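Local structure of N-terminal acetyltransferase-like protein (Chaetomium thermophilum, 5NNP) at residues A[171-176]-A[189-194]; A[197-200]-A[206-209]; A[230-235]-A[242-247]. The protein probably serves as the helical-repeat auxiliary subunit of an N-terminal acetyltransferase complex of the NatA type, supporting the transferase activity of its catalytic partner. All blocks are in the same frame, centred on the assembly; numbering follows the deposited sequence.

Contact 1: residues A[171-176]-A[189-194]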
# COMPACT_ATOMS: atom_id res chain seq x y z
N THR A 171 -33.18 -2.81 -5.98
CA THR A 171 -34.26 -3.70 -5.56
C THR A 171 -34.43 -3.64 -4.05
O THR A 171 -35.56 -3.54 -3.56
CB THR A 171 -34.02 -5.16 -6.02
OG1 THR A 171 -34.11 -5.22 -7.44
CG2 THR A 171 -35.08 -6.09 -5.44
N TYR A 172 -33.31 -3.64 -3.33
CA TYR A 172 -33.37 -3.50 -1.88
C TYR A 172 -34.05 -2.20 -1.47
O TYR A 172 -35.01 -2.22 -0.69
CB TYR A 172 -31.98 -3.57 -1.23
CG TYR A 172 -32.14 -3.50 0.26
CD1 TYR A 172 -32.46 -4.63 0.98
CD2 TYR A 172 -32.08 -2.29 0.93
CE1 TYR A 172 -32.67 -4.58 2.33
CE2 TYR A 172 -32.29 -2.23 2.29
CZ TYR A 172 -32.58 -3.38 2.99
OH TYR A 172 -32.79 -3.35 4.34
N GLU A 173 -33.56 -1.08 -2.00
CA GLU A 173 -34.12 0.22 -1.68
C GLU A 173 -35.62 0.28 -1.91
O GLU A 173 -36.35 0.98 -1.21
CB GLU A 173 -33.46 1.32 -2.50
CG GLU A 173 -31.99 1.56 -2.22
CD GLU A 173 -31.45 2.71 -3.04
OE1 GLU A 173 -30.29 2.64 -3.51
OE2 GLU A 173 -32.19 3.69 -3.24
N LYS A 174 -36.08 -0.45 -2.92
CA LYS A 174 -37.49 -0.43 -3.26
C LYS A 174 -38.31 -1.25 -2.28
O LYS A 174 -39.54 -1.11 -2.24
CB LYS A 174 -37.70 -0.92 -4.70
CG LYS A 174 -37.46 0.15 -5.77
CD LYS A 174 -37.88 -0.36 -7.15
CE LYS A 174 -37.49 0.61 -8.27
NZ LYS A 174 -37.88 0.02 -9.59
N SER A 175 -37.66 -2.11 -1.49
CA SER A 175 -38.43 -2.86 -0.49
C SER A 175 -38.69 -2.03 0.77
O SER A 175 -39.61 -2.33 1.54
CB SER A 175 -37.73 -4.16 -0.11
OG SER A 175 -36.40 -3.93 0.32
N LEU A 176 -37.91 -0.98 0.97
CA LEU A 176 -38.07 -0.14 2.15
C LEU A 176 -39.43 0.53 2.19
O LEU A 176 -39.77 1.28 1.28
CB LEU A 176 -36.98 0.93 2.22
CG LEU A 176 -35.60 0.33 2.41
CD1 LEU A 176 -34.56 1.42 2.52
CD2 LEU A 176 -35.65 -0.55 3.64
N GLU A 189 -23.85 4.97 3.05
CA GLU A 189 -22.81 4.30 2.29
C GLU A 189 -23.35 3.50 1.12
O GLU A 189 -22.72 3.45 0.06
CB GLU A 189 -22.01 3.38 3.22
CG GLU A 189 -21.06 4.15 4.12
CD GLU A 189 -20.06 4.99 3.33
OE1 GLU A 189 -19.38 4.43 2.45
OE2 GLU A 189 -19.96 6.20 3.60
N ALA A 190 -24.53 2.89 1.29
CA ALA A 190 -25.14 2.12 0.22
C ALA A 190 -25.55 3.03 -0.94
O ALA A 190 -25.45 2.63 -2.09
CB ALA A 190 -26.33 1.34 0.73
N LEU A 191 -26.03 4.23 -0.63
CA LEU A 191 -26.38 5.20 -1.66
C LEU A 191 -25.14 5.64 -2.46
O LEU A 191 -25.17 5.69 -3.69
CB LEU A 191 -27.07 6.41 -1.05
CG LEU A 191 -28.49 6.19 -0.52
CD1 LEU A 191 -28.89 7.31 0.41
CD2 LEU A 191 -29.51 6.06 -1.65
N LEU A 192 -24.04 5.92 -1.77
CA LEU A 192 -22.86 6.37 -2.49
C LEU A 192 -22.27 5.25 -3.35
O LEU A 192 -21.82 5.49 -4.47
CB LEU A 192 -21.82 6.91 -1.51
CG LEU A 192 -22.18 8.19 -0.75
CD1 LEU A 192 -21.06 8.54 0.24
CD2 LEU A 192 -22.45 9.37 -1.69
N TYR A 193 -22.28 4.03 -2.83
CA TYR A 193 -21.77 2.89 -3.59
C TYR A 193 -22.52 2.73 -4.91
O TYR A 193 -21.89 2.63 -5.98
CB TYR A 193 -21.85 1.61 -2.75
CG TYR A 193 -21.38 0.36 -3.47
CD1 TYR A 193 -20.14 0.30 -4.08
CD2 TYR A 193 -22.18 -0.78 -3.51
CE1 TYR A 193 -19.72 -0.85 -4.75
CE2 TYR A 193 -21.77 -1.94 -4.16
CZ TYR A 193 -20.53 -1.97 -4.78
OH TYR A 193 -20.13 -3.12 -5.42
N LYS A 194 -23.85 2.73 -4.85
CA LYS A 194 -24.69 2.72 -6.05
C LYS A 194 -24.35 3.89 -6.98
O LYS A 194 -24.27 3.72 -8.20
CB LYS A 194 -26.18 2.76 -5.69
CG LYS A 194 -27.14 2.92 -6.91
CD LYS A 194 -28.62 3.09 -6.49
CE LYS A 194 -29.55 3.22 -7.67
NZ LYS A 194 -30.98 3.51 -7.27
O HOH W 1 -28.16 1.46 -2.66
O HOH W 2 -30.85 5.40 -4.96
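The carboxylate of E173 meets L191 CD2 from one side of its plane, while K194 of the same segment 189-194 passes OE1 obliquely, inclined to the other side. L191 CD2 stands 3.9 Å from E173 OE2 and only slightly farther from OE1, so the methyl leans over the gap between the two. On the lysine side the nearest approach is aliphatic, K194 CD to E173 OE1 at 3.4 Å. The charged end follows as a long salt bridge, K194 NZ to E173 OE1 at 3.9 Å. Extended throughout, with CG anti to the backbone N (chi1 173°), K194 spans the space between helix 185-200 and helix 162-175, where T170 OG1 also accepts from NZ. Water supplies the shorter polar links. One molecule donates to E173 OE1 at 2.6 Å and, weakly, to the backbone A190 O at 3.0 Å. A second donates to E173 OE2 at 2.8 Å and accepts from K194 NZ at 3.0 Å. Beside E173, the Y172 ring turns instead to W149 on helix 146-159. An alanine in place of E173 would take the acceptor from both waters and is likely to leave K194 without the charge facing it from 171-176, though NZ would keep its bond to T170. In this contact, then, the direct charge pairing is long, ordered water carries the closer polar connection between helix 162-175 and helix 185-200, and an aliphatic neighbour shields one side of the carboxylate.

Contact 2: residues A[197-200]-A[206-209]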
# COMPACT_ATOMS: atom_id res chain seq x y z
N ILE A 197 -21.38 3.26 -8.90
CA ILE A 197 -21.67 2.23 -9.91
C ILE A 197 -22.30 2.82 -11.16
O ILE A 197 -21.92 2.47 -12.28
CB ILE A 197 -22.56 1.11 -9.32
CG1 ILE A 197 -21.71 0.24 -8.40
CG2 ILE A 197 -23.15 0.25 -10.43
CD1 ILE A 197 -22.47 -0.78 -7.58
N ILE A 198 -23.24 3.74 -10.98
CA ILE A 198 -23.82 4.46 -12.11
C ILE A 198 -22.75 5.18 -12.94
O ILE A 198 -22.79 5.16 -14.15
CB ILE A 198 -24.87 5.48 -11.64
CG1 ILE A 198 -26.02 4.76 -10.93
CG2 ILE A 198 -25.38 6.30 -12.82
CD1 ILE A 198 -27.11 5.68 -10.37
N ALA A 199 -21.79 5.81 -12.28
CA ALA A 199 -20.77 6.55 -13.01
C ALA A 199 -19.84 5.58 -13.73
O ALA A 199 -19.50 5.78 -14.89
CB ALA A 199 -19.99 7.46 -12.07
N GLU A 200 -19.45 4.51 -13.05
CA GLU A 200 -18.62 3.50 -13.70
C GLU A 200 -19.32 2.91 -14.94
O GLU A 200 -18.65 2.50 -15.89
CB GLU A 200 -18.24 2.38 -12.73
CG GLU A 200 -17.21 2.81 -11.70
CD GLU A 200 -16.59 1.64 -10.96
OE1 GLU A 200 -15.89 1.88 -9.94
OE2 GLU A 200 -16.80 0.48 -11.41
N ARG A 206 -26.63 10.77 -15.36
CA ARG A 206 -27.55 10.15 -14.42
C ARG A 206 -26.99 10.13 -13.01
O ARG A 206 -27.74 10.27 -12.04
CB ARG A 206 -27.88 8.73 -14.87
CG ARG A 206 -29.20 8.23 -14.35
CD ARG A 206 -29.52 6.90 -14.97
NE ARG A 206 -29.25 5.79 -14.06
CZ ARG A 206 -28.42 4.79 -14.34
NH1 ARG A 206 -27.76 4.76 -15.49
NH2 ARG A 206 -28.27 3.82 -13.46
N ALA A 207 -25.68 9.95 -12.90
CA ALA A 207 -25.03 9.91 -11.61
C ALA A 207 -25.13 11.25 -10.87
O ALA A 207 -25.28 11.28 -9.64
CB ALA A 207 -23.57 9.49 -11.77
N LEU A 208 -25.05 12.35 -11.62
CA LEU A 208 -25.18 13.67 -11.01
C LEU A 208 -26.61 13.86 -10.51
O LEU A 208 -26.86 14.33 -9.40
CB LEU A 208 -24.82 14.77 -12.00
CG LEU A 208 -24.87 16.18 -11.40
CD1 LEU A 208 -24.00 16.27 -10.15
CD2 LEU A 208 -24.45 17.23 -12.41
N GLN A 209 -27.55 13.47 -11.36
CA GLN A 209 -28.96 13.45 -11.02
C GLN A 209 -29.22 12.63 -9.75
O GLN A 209 -29.94 13.07 -8.85
CB GLN A 209 -29.75 12.90 -12.20
CG GLN A 209 -31.19 12.50 -11.90
CD GLN A 209 -31.83 11.72 -13.06
OE1 GLN A 209 -31.45 11.88 -14.22
NE2 GLN A 209 -32.80 10.87 -12.73
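I198 and A199 meet R206 and A207 across the short turn joining helix 185-200 to helix 204-214, in an all-helical array of the tetratricopeptide clan. The backbones come very near: the CA atoms of A199 and A207 are 5.6 Å apart, a closeness that small side chains permit. A207 CB sits 4.1 Å from A199 CB and 3.8 Å from I198 CG2, packing beside the isoleucine branch. I198 then does double duty. Its CG2, anti to the backbone N, rests over the centre of the R206 guanidinium, 3.7 Å from R206 CZ, while CG1 and CD1 lie over the same face, toward NH2, with I198 CG1 3.5 Å from R206 NH2. R206 can lay its flat end across the isoleucine because its chain bends at chi3 (102°), and the two side chains cross at about a right angle. The guanidinium has its charge partners beyond the two segments: NH2 pairs with E166 of helix 162-175, and NH1 with D203 in the turn. The division of labour is instructive: the two branches of I198 cover one face of the cation, whereas two carboxylates engage its N-H groups, which probably fixes the rotation of the guanidinium while the alanines let the helices close in.

Contact 3: residues A[230-235]-A[242-247]; sequences SYLSKL and AKAYRA
Helix 221-234 and helix 238-251 pack as an antiparallel pair, their local axes 9.5 Å apart and their directions 152° from one another. Facing CA atoms keep almost the same spacing at two points, 8.3 Å between L232 and A244 and 8.4 Å between S233 and A242. Across this gap the apolar part of the contact is a single meeting of a long side chain with a short one: L232 points toward the partner helix and brings CD1 to within 4.2 Å of A244 CB. The second point of contact is made by Y245, whose ring leaves its helix with CG beside the backbone N and carries the hydroxyl to S233. There S233 CB lies at the ring edge, near the ring plane, 4.1 Å from Y245 OH, and S233 OG is 3.7 Å from that same hydroxyl. With chi1 at 56°, S233 OG is turned back along its own helix, where the backbone carbonyls of A229 and S230 are both within reach of its one proton. L262 of helix 256-265 also touches the tyrosine. Between these two segments the contact is thus one of packing, with no hydrogen bond crossing: the leucine fits against the alanine, and a serine engaged with its own backbone meets the tyrosine at the ring edge.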
# COMPACT_ATOMS: atom_id res chain seq x y z
N SER A 230 -16.51 16.65 -9.84
CA SER A 230 -16.08 15.78 -10.91
C SER A 230 -17.12 15.66 -12.03
O SER A 230 -16.79 15.77 -13.21
CB SER A 230 -15.73 14.40 -10.36
OG SER A 230 -15.30 13.54 -11.40
N TYR A 231 -18.38 15.44 -11.66
CA TYR A 231 -19.45 15.25 -12.64
C TYR A 231 -19.76 16.54 -13.39
O TYR A 231 -19.92 16.54 -14.61
CB TYR A 231 -20.72 14.76 -11.98
CG TYR A 231 -20.65 13.40 -11.34
CD1 TYR A 231 -19.75 12.45 -11.78
CD2 TYR A 231 -21.50 13.06 -10.29
CE1 TYR A 231 -19.70 11.20 -11.20
CE2 TYR A 231 -21.46 11.82 -9.70
CZ TYR A 231 -20.56 10.88 -10.16
OH TYR A 231 -20.52 9.64 -9.58
N LEU A 232 -19.89 17.63 -12.63
CA LEU A 232 -20.16 18.92 -13.25
C LEU A 232 -19.08 19.26 -14.27
O LEU A 232 -19.38 19.73 -15.37
CB LEU A 232 -20.26 20.02 -12.21
CG LEU A 232 -21.50 20.06 -11.33
CD1 LEU A 232 -21.39 21.17 -10.29
CD2 LEU A 232 -22.77 20.24 -12.15
N SER A 233 -17.82 19.00 -13.92
CA SER A 233 -16.72 19.36 -14.82
C SER A 233 -16.79 18.52 -16.09
O SER A 233 -16.68 19.06 -17.19
CB SER A 233 -15.36 19.22 -14.14
OG SER A 233 -15.16 17.92 -13.63
N LYS A 234 -16.99 17.22 -15.95
CA LYS A 234 -17.15 16.34 -17.11
C LYS A 234 -18.35 16.69 -17.98
O LYS A 234 -18.35 16.41 -19.17
CB LYS A 234 -17.28 14.88 -16.66
CG LYS A 234 -16.00 14.33 -16.08
CD LYS A 234 -16.20 12.91 -15.64
CE LYS A 234 -14.91 12.25 -15.23
NZ LYS A 234 -15.19 10.83 -14.89
N LEU A 235 -19.37 17.31 -17.40
CA LEU A 235 -20.54 17.72 -18.17
C LEU A 235 -20.35 19.13 -18.73
O LEU A 235 -21.24 19.66 -19.40
CB LEU A 235 -21.80 17.65 -17.31
CG LEU A 235 -22.12 16.22 -16.85
CD1 LEU A 235 -23.30 16.19 -15.88
CD2 LEU A 235 -22.41 15.36 -18.04
N ALA A 242 -17.21 25.49 -11.02
CA ALA A 242 -16.44 26.52 -10.36
C ALA A 242 -16.87 26.64 -8.92
O ALA A 242 -16.05 26.59 -8.01
CB ALA A 242 -16.60 27.85 -11.07
N LYS A 243 -18.17 26.77 -8.70
CA LYS A 243 -18.69 26.88 -7.35
C LYS A 243 -18.35 25.65 -6.51
O LYS A 243 -18.12 25.75 -5.30
CB LYS A 243 -20.21 27.10 -7.37
CG LYS A 243 -20.80 27.30 -5.98
CD LYS A 243 -22.24 27.78 -6.01
CE LYS A 243 -22.69 28.22 -4.62
NZ LYS A 243 -24.09 28.72 -4.63
N ALA A 244 -18.30 24.49 -7.16
CA ALA A 244 -18.06 23.23 -6.47
C ALA A 244 -16.62 23.10 -6.02
O ALA A 244 -16.35 22.61 -4.92
CB ALA A 244 -18.44 22.06 -7.37
N TYR A 245 -15.69 23.52 -6.86
CA TYR A 245 -14.28 23.46 -6.53
C TYR A 245 -13.93 24.50 -5.46
O TYR A 245 -13.04 24.26 -4.62
CB TYR A 245 -13.42 23.66 -7.78
CG TYR A 245 -13.30 22.40 -8.59
CD1 TYR A 245 -12.65 21.27 -8.07
CD2 TYR A 245 -13.84 22.31 -9.87
CE1 TYR A 245 -12.55 20.09 -8.81
CE2 TYR A 245 -13.74 21.14 -10.62
CZ TYR A 245 -13.09 20.03 -10.08
OH TYR A 245 -12.98 18.88 -10.81
N ARG A 246 -14.65 25.62 -5.46
CA ARG A 246 -14.49 26.59 -4.39
C ARG A 246 -14.90 26.00 -3.04
O ARG A 246 -14.21 26.21 -2.04
CB ARG A 246 -15.30 27.85 -4.68
CG ARG A 246 -14.68 28.73 -5.73
CD ARG A 246 -15.33 30.09 -5.79
NE ARG A 246 -14.37 31.08 -6.27
CZ ARG A 246 -14.26 31.46 -7.53
NH1 ARG A 246 -15.06 30.95 -8.46
NH2 ARG A 246 -13.34 32.36 -7.87
N ALA A 247 -16.00 25.25 -3.03
CA ALA A 247 -16.44 24.56 -1.82
C ALA A 247 -15.37 23.61 -1.27
O ALA A 247 -15.13 23.57 -0.05
CB ALA A 247 -17.72 23.79 -2.09

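From the N terminus the three contacts come in series, none nested within or crossing another. Contact 1 closes the loop from helix 162-175 to helix 185-200. Contact 2 then starts three residues farther along that same second helix and closes the shorter turn into helix 204-214; the two share helix 185-200, with centres about 14 Å apart. Contact 3 follows on the next pair, helix 221-234 with helix 238-251. It joins contact 2 directly, for Y231 lies against A199 and A207, its OH 3.4 Å from A199 CB, and L232 meets L208. Together they tie five consecutive helices into one continuous stretch of the solenoid.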